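Local coordinates for hypothetical protein (PDB 1U69) that is of unknown function but belongs to the PhnB-like branch of the glyoxalase superfamily and has been proposed as a potential drug-resistance protein, at residues A32-R38 with V51-R57; H74-F78 with R111-S117; S79-D85 with S117-R123; D86-D91 with R149-A153. All blocks are in the same frame, centred on the assembly; numbering follows the deposited sequence.

Contact 1: residues A32-R38 with V51-R57; sequences AVLAVHR and VLTVEFR
H37 and E55 make the tightest side-chain contact between these two antiparallel strands. H37 NE2 donates to E55 OE2 at 2.5 Å, almost straight at 172°. The acceptor lies in the ring plane and uses its anti lone pair. Ring and carboxylate are nearly coplanar. With H37 CG anti to the carbonyl carbon (chi1 -61°), the ring edge also passes T53 OG1, which is 3.3 Å from H37 CD2. The in-plane bond fixes the rotation of the ring.

On the face with V33, V36, V54 and F56, branches meet less closely. V33 CG1 is 4.0 Å from V54 CG1. Helix 17-27 covers V54 and F56 through A21, and its L18 touches V36. At the end of the strands, V36 CG1 sits 3.9 Å from V51 CG2. The solvent side is L34, R38 and V36. L34 CD1 lies 3.6 Å from R57 NH1. R38 lays one guanidinium face over V51 CG2, and its NH1 bonds to G49 O.

The register slips twice. E55 O takes L34 N and, weakly, A35 N; H37 O takes L52 N and T53 N. These are two classic beta bulges in an antiparallel edge pair. The mixed four-stranded sheet they belong to is consistent with the glyoxalase fold.

Contact 2: residues H74-F78 with R111-S117; sequences HSEAF and RDKWGIS
H74 and I116 lie side by side and point the same way. I116 CG1 sits over the centre of the imidazole, 3.4 Å from its centroid and 9° off the ring normal. This is a CH-pi contact on one face. I116 CG1 is anti to its own carbonyl carbon (chi1 -69°), which leaves CG2 to approach the F78 ring at its edge, 4.1 Å from F78 CE2. The two aromatic residues therefore use different branches of one isoleucine. At the H74 ring edge, W114 O lies 3.5 Å from CD2. H74 NE2 bonds to W12 O, which fixes the ring's rotation.

E76 and R111 cross at about a right angle, their flat groups steeply inclined. R111 NH1 gives a salt bridge to E76 OE2 of 3.2 Å, bent to 138°. The oxygen is in the guanidinium plane and is met on its syn side, but from well out of the carboxylate plane.

D112 shapes the second segment. Its OD1 accepts W114 N, an Asx turn, and I116 N from opposite faces of the carboxylate. The chain makes a type I turn from D112 to G115. Three waters join the backbones; one links F78 O to S117 N. F78 also stacks on F78 of the second subunit. The chemistry implies two loops held by apolar contact with I116 and by water-bridged backbone, with a bent salt bridge between E76 and R111 beside it.

Contact 3: residues S79-D85 with S117-R123; sequences SFQVATD and SWQITPR
F80 and W118 form an offset stack, with the centroid of the F80 ring 4.5 Å from that of the W118 six-membered ring and the planes at 30°. F80 CD2 lies over one indole face, toward its rim, 3.4 Å from W118 CH2. V82 CG2 comes in at the indole edge, in plane, 3.8 Å from W118 CE3. F28 also stacks on W118, and Y24 meets it edge-to-face. W118 NE1 bonds to D112 OD2, which holds the indole in place. At the far end of the strands, A83 CB sits over the centre of one face of the R123 guanidinium, 3.7 Å from CZ. R123 NH1 makes a salt bridge to D85 OD1 at 2.9 Å, bent to 133° and met from above the carboxylate plane. D85 OD2 has a second partner, R57 of the third subunit.

The backbones pair in parallel. V82 N to Q119 O is the straightest of the bonds, at 174°. The ladder alternates from F80 to R123, whose N bonds to T84 O just past the strand. S79, Q81, Q119 and T121 share one face, where Q81 CG meets T121 OG1 at 3.5 Å. On the other, T84 CG2 packs on I120 CG2 at 3.7 Å.

Strand 78-84 is an outermost strand of its sheet within this chain, but it pairs antiparallel with a strand of the second subunit, so the sheet runs on across the interface. Strand 109-111 flanks strand 117-122 on its other side. Helix 87-99 covers the face with W118 and I120, through I97, and P122 leads into helix 123-129.

Contact 4: residues D86-D91 with R149-A153; sequences DQAETD and RIDIA
Q87 meets the I150-I152 backbone, bridging two helix N-termini. D86 is the N-cap of helix 87-99, its OD1 accepting E89 N. D151 is the N-cap of helix 152-159.

The Q87 side chain leaves the first turn with CG anti to its backbone N (chi1 -165°). CB and CG serve as the spacer, and the bend at chi2 (64°) turns the amide to the other segment. CD then lies 3.7 Å from I150 O. From there the amide splits its work. OE1 accepts I152 N at 2.9 Å, nearly straight and in the carbonyl plane. It also takes a water that accepts from A153 N. NE2 donates to I150 O at 3.0 Å, within the amide plane, and gives its other hydrogen to D91 OD1 one turn on. The amide thus substitutes for a backbone partner at the start of helix 152-159. These bonds fix which way it is turned.

I152 CD1 rests against the start of helix 87-99, 3.5 Å from D86 C. T90 CG2 lies near I150 O, while T90 OG1 bonds to D86 O and to T84 OG1. The I150 and I152 side chains also reach P122.

R149 crosses D91 with its guanidinium 88° from the carboxylate. R149 NH1 makes a salt bridge to D91 OD1 at 3.0 Å, from the face of the carboxylate opposite Q87 NE2.

Contact 1 closes first along the chain; contacts 2, 3 and 4 then cross, their segments alternating. Contact 1 lies at the edge of one mixed four-stranded sheet. Contact 3 pairs two strands of the other, and contact 2 joins the loops that lead into those strands. Contacts 2 and 3 share S117, with centres about 13 Å apart. Contacts 3 and 4 have centres about 11 Å apart and touch where strand 78-84 passes into helix 87-99. Contacts 1 and 4 are about 31 Å apart between centres, on opposite sides of the chain's centre. Contacts 1, 2 and 3 all touch the second subunit, so both sheets take part in the assembly.

Contact 1: residues A32-R38 with V51-R57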
# COMPACT_ATOMS: atom_id res chain seq x y z
N ALA A 32 13.63 -7.14 -2.72
CA ALA A 32 14.28 -8.41 -2.44
C ALA A 32 13.87 -9.53 -3.38
O ALA A 32 12.73 -9.58 -3.86
CB ALA A 32 13.97 -8.83 -1.00
N VAL A 33 14.81 -10.43 -3.62
CA VAL A 33 14.55 -11.71 -4.26
C VAL A 33 14.05 -12.69 -3.19
O VAL A 33 14.69 -12.87 -2.14
CB VAL A 33 15.84 -12.27 -4.94
CG1 VAL A 33 15.58 -13.64 -5.57
CG2 VAL A 33 16.37 -11.28 -5.98
N LEU A 34 12.93 -13.34 -3.47
CA LEU A 34 12.25 -14.15 -2.45
C LEU A 34 12.40 -15.66 -2.65
O LEU A 34 12.56 -16.39 -1.68
CB LEU A 34 10.78 -13.74 -2.38
CG LEU A 34 10.51 -12.26 -2.05
CD1 LEU A 34 9.02 -12.01 -1.91
CD2 LEU A 34 11.24 -11.82 -0.81
N ALA A 35 12.34 -16.12 -3.89
CA ALA A 35 12.38 -17.55 -4.19
C ALA A 35 12.69 -17.79 -5.66
O ALA A 35 12.35 -16.97 -6.50
CB ALA A 35 11.07 -18.19 -3.85
N VAL A 36 13.35 -18.90 -5.94
CA VAL A 36 13.69 -19.30 -7.30
C VAL A 36 13.07 -20.67 -7.54
O VAL A 36 13.23 -21.58 -6.71
CB VAL A 36 15.21 -19.34 -7.48
CG1 VAL A 36 15.60 -19.80 -8.88
CG2 VAL A 36 15.78 -17.97 -7.18
N HIS A 37 12.34 -20.78 -8.65
CA HIS A 37 11.58 -21.99 -8.97
C HIS A 37 12.10 -22.56 -10.27
O HIS A 37 12.06 -21.90 -11.31
CB HIS A 37 10.10 -21.69 -9.11
CG HIS A 37 9.48 -21.15 -7.86
ND1 HIS A 37 9.47 -21.86 -6.68
CD2 HIS A 37 8.89 -19.96 -7.59
CE1 HIS A 37 8.89 -21.14 -5.74
NE2 HIS A 37 8.52 -19.98 -6.26
N ARG A 38 12.58 -23.79 -10.23
CA ARG A 38 13.16 -24.40 -11.41
C ARG A 38 12.12 -25.19 -12.18
O ARG A 38 11.12 -25.63 -11.62
CB ARG A 38 14.38 -25.24 -11.02
CG ARG A 38 15.58 -24.33 -10.78
CD ARG A 38 16.74 -24.93 -10.04
NE ARG A 38 17.68 -23.88 -9.64
CZ ARG A 38 18.53 -23.25 -10.46
NH1 ARG A 38 18.61 -23.56 -11.75
NH2 ARG A 38 19.33 -22.30 -9.98
N VAL A 51 15.99 -22.05 -14.47
CA VAL A 51 15.12 -21.14 -13.72
C VAL A 51 13.85 -20.87 -14.54
O VAL A 51 13.92 -20.43 -15.70
CB VAL A 51 15.83 -19.80 -13.40
CG1 VAL A 51 14.84 -18.80 -12.76
CG2 VAL A 51 17.04 -20.03 -12.48
N LEU A 52 12.70 -21.19 -13.97
CA LEU A 52 11.42 -20.98 -14.63
C LEU A 52 10.79 -19.67 -14.16
O LEU A 52 10.43 -18.81 -14.97
CB LEU A 52 10.48 -22.16 -14.40
CG LEU A 52 9.07 -22.08 -14.98
CD1 LEU A 52 9.15 -21.96 -16.48
CD2 LEU A 52 8.25 -23.29 -14.58
N THR A 53 10.62 -19.52 -12.84
CA THR A 53 10.18 -18.25 -12.27
C THR A 53 11.02 -17.83 -11.08
O THR A 53 11.67 -18.64 -10.42
CB THR A 53 8.71 -18.27 -11.83
OG1 THR A 53 8.51 -19.28 -10.81
CG2 THR A 53 7.77 -18.62 -12.97
N VAL A 54 10.94 -16.53 -10.79
CA VAL A 54 11.60 -15.95 -9.63
C VAL A 54 10.59 -15.04 -8.94
O VAL A 54 10.06 -14.12 -9.56
CB VAL A 54 12.82 -15.11 -10.04
CG1 VAL A 54 13.48 -14.52 -8.80
CG2 VAL A 54 13.83 -15.93 -10.87
N GLU A 55 10.31 -15.31 -7.67
CA GLU A 55 9.48 -14.42 -6.87
C GLU A 55 10.36 -13.31 -6.33
O GLU A 55 11.45 -13.56 -5.83
CB GLU A 55 8.80 -15.16 -5.72
CG GLU A 55 7.86 -16.28 -6.12
CD GLU A 55 7.29 -16.99 -4.90
OE1 GLU A 55 6.83 -16.31 -3.96
OE2 GLU A 55 7.33 -18.22 -4.85
N PHE A 56 9.90 -12.07 -6.45
CA PHE A 56 10.61 -10.93 -5.87
C PHE A 56 9.64 -9.84 -5.49
O PHE A 56 8.47 -9.92 -5.83
CB PHE A 56 11.72 -10.42 -6.82
CG PHE A 56 11.23 -9.79 -8.12
CD1 PHE A 56 11.12 -8.41 -8.25
CD2 PHE A 56 10.96 -10.58 -9.24
CE1 PHE A 56 10.70 -7.84 -9.45
CE2 PHE A 56 10.58 -10.00 -10.44
CZ PHE A 56 10.45 -8.64 -10.53
N ARG A 57 10.10 -8.87 -4.70
CA ARG A 57 9.26 -7.76 -4.28
C ARG A 57 9.97 -6.48 -4.57
O ARG A 57 11.17 -6.37 -4.27
CB ARG A 57 8.95 -7.85 -2.78
CG ARG A 57 7.90 -6.86 -2.27
CD ARG A 57 7.65 -6.95 -0.78
NE ARG A 57 8.93 -7.19 -0.13
CZ ARG A 57 9.31 -8.35 0.41
NH1 ARG A 57 8.49 -9.40 0.49
NH2 ARG A 57 10.51 -8.44 0.94

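Contact 2: residues H74-F78 with R111-S117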
# COMPACT_ATOMS: atom_id res chain seq x y z
N HIS A 74 8.22 -6.22 -24.14
CA HIS A 74 7.62 -5.17 -23.30
C HIS A 74 7.34 -3.89 -24.08
O HIS A 74 7.93 -3.62 -25.12
CB HIS A 74 8.53 -4.85 -22.08
CG HIS A 74 8.59 -5.96 -21.09
ND1 HIS A 74 7.52 -6.29 -20.28
CD2 HIS A 74 9.55 -6.88 -20.83
CE1 HIS A 74 7.83 -7.35 -19.56
NE2 HIS A 74 9.05 -7.74 -19.88
N SER A 75 6.40 -3.10 -23.57
CA SER A 75 6.20 -1.73 -24.03
C SER A 75 5.61 -0.85 -22.95
O SER A 75 5.29 -1.34 -21.87
CB SER A 75 5.29 -1.70 -25.26
OG SER A 75 3.91 -1.75 -24.89
N GLU A 76 5.44 0.42 -23.28
CA GLU A 76 4.99 1.43 -22.33
C GLU A 76 3.54 1.23 -21.90
O GLU A 76 3.06 1.97 -21.05
CB GLU A 76 5.10 2.83 -22.94
CG GLU A 76 6.53 3.35 -22.97
CD GLU A 76 7.29 3.00 -24.23
OE1 GLU A 76 6.86 2.11 -25.00
OE2 GLU A 76 8.37 3.63 -24.44
N ALA A 77 2.86 0.26 -22.49
CA ALA A 77 1.52 -0.12 -22.03
C ALA A 77 1.54 -0.45 -20.53
O ALA A 77 0.56 -0.19 -19.82
CB ALA A 77 0.98 -1.29 -22.85
N PHE A 78 2.66 -1.00 -20.06
CA PHE A 78 2.88 -1.21 -18.62
C PHE A 78 4.10 -0.44 -18.17
O PHE A 78 5.12 -0.43 -18.87
CB PHE A 78 3.10 -2.69 -18.31
CG PHE A 78 3.71 -2.92 -16.96
CD1 PHE A 78 2.93 -2.95 -15.83
CD2 PHE A 78 5.08 -3.09 -16.82
CE1 PHE A 78 3.52 -3.16 -14.58
CE2 PHE A 78 5.66 -3.26 -15.59
CZ PHE A 78 4.88 -3.30 -14.47
N ARG A 111 13.71 3.06 -19.41
CA ARG A 111 13.56 1.65 -19.70
C ARG A 111 14.76 0.89 -19.17
O ARG A 111 15.90 1.35 -19.30
CB ARG A 111 13.43 1.44 -21.21
CG ARG A 111 12.23 2.12 -21.79
CD ARG A 111 11.55 1.35 -22.89
NE ARG A 111 12.42 1.23 -24.04
CZ ARG A 111 12.28 1.88 -25.18
NH1 ARG A 111 11.25 2.72 -25.38
NH2 ARG A 111 13.17 1.69 -26.14
N ASP A 112 14.53 -0.28 -18.60
CA ASP A 112 15.64 -1.09 -18.10
C ASP A 112 16.21 -2.01 -19.19
O ASP A 112 15.75 -2.03 -20.33
CB ASP A 112 15.29 -1.84 -16.80
CG ASP A 112 14.28 -2.97 -16.96
OD1 ASP A 112 14.13 -3.52 -18.07
OD2 ASP A 112 13.63 -3.39 -15.95
N LYS A 113 17.24 -2.75 -18.79
CA LYS A 113 17.99 -3.63 -19.67
C LYS A 113 17.10 -4.65 -20.38
O LYS A 113 17.44 -5.08 -21.48
CB LYS A 113 19.04 -4.37 -18.83
CG LYS A 113 19.88 -5.38 -19.57
CD LYS A 113 21.07 -5.81 -18.74
CE LYS A 113 21.97 -6.76 -19.51
NZ LYS A 113 22.95 -7.42 -18.63
N TRP A 114 15.99 -5.03 -19.74
CA TRP A 114 15.10 -6.10 -20.21
C TRP A 114 13.88 -5.51 -20.91
O TRP A 114 12.98 -6.23 -21.32
CB TRP A 114 14.74 -7.02 -19.03
CG TRP A 114 16.00 -7.49 -18.38
CD1 TRP A 114 16.80 -8.52 -18.81
CD2 TRP A 114 16.69 -6.89 -17.29
NE1 TRP A 114 17.92 -8.61 -18.02
CE2 TRP A 114 17.88 -7.62 -17.08
CE3 TRP A 114 16.42 -5.81 -16.44
CZ2 TRP A 114 18.78 -7.31 -16.07
CZ3 TRP A 114 17.31 -5.50 -15.45
CH2 TRP A 114 18.49 -6.24 -15.27
N GLY A 115 13.90 -4.19 -21.09
CA GLY A 115 12.89 -3.48 -21.85
C GLY A 115 11.69 -3.02 -21.06
O GLY A 115 10.74 -2.51 -21.67
N ILE A 116 11.71 -3.18 -19.74
CA ILE A 116 10.55 -2.81 -18.91
C ILE A 116 10.60 -1.31 -18.64
O ILE A 116 11.67 -0.76 -18.37
CB ILE A 116 10.57 -3.62 -17.61
CG1 ILE A 116 10.26 -5.09 -17.96
CG2 ILE A 116 9.59 -3.06 -16.60
CD1 ILE A 116 10.76 -6.05 -16.97
N SER A 117 9.45 -0.66 -18.71
CA SER A 117 9.35 0.77 -18.50
C SER A 117 9.23 1.13 -17.02
O SER A 117 8.43 0.54 -16.29
CB SER A 117 8.14 1.35 -19.25
OG SER A 117 8.37 1.44 -20.66
O HOH W 1 11.20 -6.58 -23.87
O HOH W 2 10.93 -2.85 -24.72
O HOH W 3 7.10 -2.03 -19.83

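Contact 3: residues S79-D85 with S117-R123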
# COMPACT_ATOMS: atom_id res chain seq x y z
N SER A 79 4.02 0.15 -16.99
CA SER A 79 5.19 0.71 -16.33
C SER A 79 5.03 0.71 -14.81
O SER A 79 3.91 0.70 -14.29
CB SER A 79 5.47 2.15 -16.80
OG SER A 79 4.36 2.99 -16.57
N PHE A 80 6.15 0.70 -14.11
CA PHE A 80 6.19 0.96 -12.66
C PHE A 80 6.39 2.46 -12.51
O PHE A 80 7.28 3.01 -13.12
CB PHE A 80 7.39 0.28 -12.01
CG PHE A 80 7.29 -1.21 -11.86
CD1 PHE A 80 6.39 -1.77 -10.95
CD2 PHE A 80 8.16 -2.05 -12.54
CE1 PHE A 80 6.34 -3.15 -10.78
CE2 PHE A 80 8.10 -3.43 -12.37
CZ PHE A 80 7.20 -3.97 -11.49
N GLN A 81 5.56 3.12 -11.72
CA GLN A 81 5.79 4.52 -11.38
C GLN A 81 6.28 4.62 -9.93
O GLN A 81 5.58 4.29 -9.00
CB GLN A 81 4.53 5.36 -11.57
CG GLN A 81 4.77 6.84 -11.31
CD GLN A 81 3.55 7.68 -11.58
OE1 GLN A 81 3.32 8.12 -12.72
NE2 GLN A 81 2.77 7.92 -10.56
N VAL A 82 7.51 5.08 -9.78
CA VAL A 82 8.20 5.13 -8.50
C VAL A 82 8.20 6.57 -8.03
O VAL A 82 8.69 7.46 -8.73
CB VAL A 82 9.66 4.62 -8.62
CG1 VAL A 82 10.37 4.75 -7.28
CG2 VAL A 82 9.69 3.17 -9.14
N ALA A 83 7.63 6.80 -6.86
CA ALA A 83 7.52 8.13 -6.28
C ALA A 83 8.81 8.47 -5.55
O ALA A 83 9.26 7.69 -4.72
CB ALA A 83 6.36 8.19 -5.34
N THR A 84 9.41 9.62 -5.86
CA THR A 84 10.66 10.01 -5.17
C THR A 84 10.45 11.28 -4.34
O THR A 84 9.64 12.14 -4.68
CB THR A 84 11.83 10.16 -6.16
OG1 THR A 84 11.49 11.05 -7.22
CG2 THR A 84 12.13 8.85 -6.86
N ASP A 85 11.19 11.42 -3.24
CA ASP A 85 11.00 12.58 -2.36
C ASP A 85 12.01 13.71 -2.56
O ASP A 85 11.78 14.81 -2.07
CB ASP A 85 11.03 12.17 -0.89
CG ASP A 85 9.66 11.85 -0.33
OD1 ASP A 85 8.63 12.13 -0.99
OD2 ASP A 85 9.55 11.30 0.78
N SER A 117 9.45 -0.66 -18.71
CA SER A 117 9.35 0.77 -18.50
C SER A 117 9.23 1.13 -17.02
O SER A 117 8.43 0.54 -16.29
CB SER A 117 8.14 1.35 -19.25
OG SER A 117 8.37 1.44 -20.66
N TRP A 118 10.03 2.09 -16.59
CA TRP A 118 9.96 2.67 -15.26
C TRP A 118 9.72 4.16 -15.40
O TRP A 118 10.20 4.76 -16.34
CB TRP A 118 11.29 2.45 -14.51
CG TRP A 118 11.59 1.03 -14.25
CD1 TRP A 118 12.12 0.13 -15.13
CD2 TRP A 118 11.37 0.31 -13.04
NE1 TRP A 118 12.24 -1.10 -14.54
CE2 TRP A 118 11.79 -1.02 -13.25
CE3 TRP A 118 10.86 0.66 -11.78
CZ2 TRP A 118 11.72 -2.00 -12.26
CZ3 TRP A 118 10.78 -0.33 -10.80
CH2 TRP A 118 11.20 -1.64 -11.05
N GLN A 119 8.96 4.73 -14.47
CA GLN A 119 8.83 6.18 -14.32
C GLN A 119 9.42 6.55 -12.97
O GLN A 119 9.03 6.00 -11.95
CB GLN A 119 7.37 6.62 -14.36
CG GLN A 119 6.65 6.35 -15.67
CD GLN A 119 5.19 6.72 -15.54
OE1 GLN A 119 4.88 7.87 -15.24
NE2 GLN A 119 4.29 5.74 -15.72
N ILE A 120 10.40 7.46 -12.96
CA ILE A 120 10.97 7.97 -11.74
C ILE A 120 10.37 9.36 -11.57
O ILE A 120 10.78 10.31 -12.24
CB ILE A 120 12.52 8.00 -11.79
CG1 ILE A 120 13.09 6.63 -12.24
CG2 ILE A 120 13.07 8.44 -10.45
CD1 ILE A 120 12.65 5.45 -11.45
N THR A 121 9.34 9.42 -10.74
CA THR A 121 8.39 10.54 -10.70
C THR A 121 8.38 11.20 -9.33
O THR A 121 7.79 10.68 -8.39
CB THR A 121 6.98 10.01 -11.02
OG1 THR A 121 7.00 9.32 -12.28
CG2 THR A 121 5.98 11.16 -11.22
N PRO A 122 9.02 12.35 -9.19
CA PRO A 122 8.99 13.06 -7.91
C PRO A 122 7.56 13.30 -7.43
O PRO A 122 6.70 13.67 -8.23
CB PRO A 122 9.70 14.37 -8.25
CG PRO A 122 10.62 14.01 -9.34
CD PRO A 122 9.86 13.03 -10.19
N ARG A 123 7.28 13.08 -6.14
CA ARG A 123 5.94 13.35 -5.62
C ARG A 123 5.53 14.81 -5.89
O ARG A 123 4.35 15.10 -6.08
CB ARG A 123 5.87 13.05 -4.12
CG ARG A 123 5.75 11.58 -3.79
CD ARG A 123 5.03 11.27 -2.45
NE ARG A 123 4.96 9.83 -2.17
CZ ARG A 123 6.00 9.10 -1.78
NH1 ARG A 123 7.19 9.66 -1.63
NH2 ARG A 123 5.86 7.81 -1.55

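Contact 4: residues D86-D91 with R149-A153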
# COMPACT_ATOMS: atom_id res chain seq x y z
N ASP A 86 13.10 13.45 -3.27
CA ASP A 86 14.07 14.50 -3.56
C ASP A 86 14.89 14.24 -4.82
O ASP A 86 14.75 13.19 -5.45
CB ASP A 86 14.99 14.74 -2.34
CG ASP A 86 15.76 13.50 -1.90
OD1 ASP A 86 16.06 12.60 -2.71
OD2 ASP A 86 16.14 13.35 -0.73
N GLN A 87 15.76 15.18 -5.18
CA GLN A 87 16.51 15.10 -6.42
C GLN A 87 17.54 14.00 -6.35
O GLN A 87 17.82 13.35 -7.35
CB GLN A 87 17.18 16.44 -6.76
CG GLN A 87 17.68 16.55 -8.18
CD GLN A 87 16.55 16.49 -9.19
OE1 GLN A 87 15.65 17.31 -9.14
NE2 GLN A 87 16.59 15.49 -10.07
N ALA A 88 18.13 13.80 -5.16
CA ALA A 88 19.14 12.78 -4.98
C ALA A 88 18.61 11.39 -5.31
O ALA A 88 19.26 10.64 -6.03
CB ALA A 88 19.68 12.82 -3.54
N GLU A 89 17.44 11.04 -4.79
CA GLU A 89 16.86 9.72 -5.05
C GLU A 89 16.41 9.63 -6.51
O GLU A 89 16.58 8.60 -7.15
CB GLU A 89 15.68 9.43 -4.12
CG GLU A 89 14.97 8.12 -4.47
CD GLU A 89 13.88 7.72 -3.50
OE1 GLU A 89 13.09 8.60 -3.09
OE2 GLU A 89 13.80 6.52 -3.16
N THR A 90 15.85 10.72 -7.03
CA THR A 90 15.45 10.81 -8.43
C THR A 90 16.62 10.48 -9.33
O THR A 90 16.53 9.61 -10.18
CB THR A 90 14.87 12.21 -8.74
OG1 THR A 90 13.75 12.47 -7.88
CG2 THR A 90 14.28 12.29 -10.16
N ASP A 91 17.76 11.15 -9.13
CA ASP A 91 18.93 10.91 -9.95
C ASP A 91 19.46 9.50 -9.79
O ASP A 91 19.83 8.86 -10.77
CB ASP A 91 20.06 11.89 -9.60
CG ASP A 91 19.70 13.32 -9.92
OD1 ASP A 91 18.66 13.56 -10.57
OD2 ASP A 91 20.40 14.28 -9.53
N ARG A 149 14.94 12.99 -17.41
CA ARG A 149 15.02 12.94 -15.95
C ARG A 149 14.37 14.21 -15.39
O ARG A 149 14.61 15.31 -15.89
CB ARG A 149 16.50 12.86 -15.53
CG ARG A 149 16.77 12.64 -14.06
CD ARG A 149 18.25 12.60 -13.72
NE ARG A 149 18.98 13.63 -14.44
CZ ARG A 149 19.09 14.91 -14.07
NH1 ARG A 149 18.53 15.35 -12.95
NH2 ARG A 149 19.77 15.76 -14.84
N ILE A 150 13.56 14.06 -14.34
CA ILE A 150 12.81 15.20 -13.80
C ILE A 150 13.70 16.04 -12.90
O ILE A 150 14.30 15.51 -11.97
CB ILE A 150 11.59 14.73 -12.99
CG1 ILE A 150 10.61 13.95 -13.87
CG2 ILE A 150 10.88 15.94 -12.34
CD1 ILE A 150 10.09 14.70 -15.10
N ASP A 151 13.75 17.35 -13.19
CA ASP A 151 14.39 18.32 -12.30
C ASP A 151 13.32 19.00 -11.45
O ASP A 151 12.51 19.77 -11.95
CB ASP A 151 15.19 19.36 -13.07
CG ASP A 151 15.91 20.32 -12.15
OD1 ASP A 151 16.98 19.94 -11.62
OD2 ASP A 151 15.44 21.43 -11.85
N ILE A 152 13.32 18.67 -10.17
CA ILE A 152 12.26 19.07 -9.25
C ILE A 152 12.16 20.59 -9.07
O ILE A 152 11.07 21.14 -9.02
CB ILE A 152 12.46 18.38 -7.88
CG1 ILE A 152 12.24 16.87 -8.02
CG2 ILE A 152 11.50 18.97 -6.83
CD1 ILE A 152 12.69 16.03 -6.83
N ALA A 153 13.30 21.25 -8.98
CA ALA A 153 13.33 22.71 -8.78
C ALA A 153 12.65 23.45 -9.93
O ALA A 153 11.95 24.44 -9.71
CB ALA A 153 14.76 23.19 -8.60
O HOH W 4 15.96 19.86 -8.26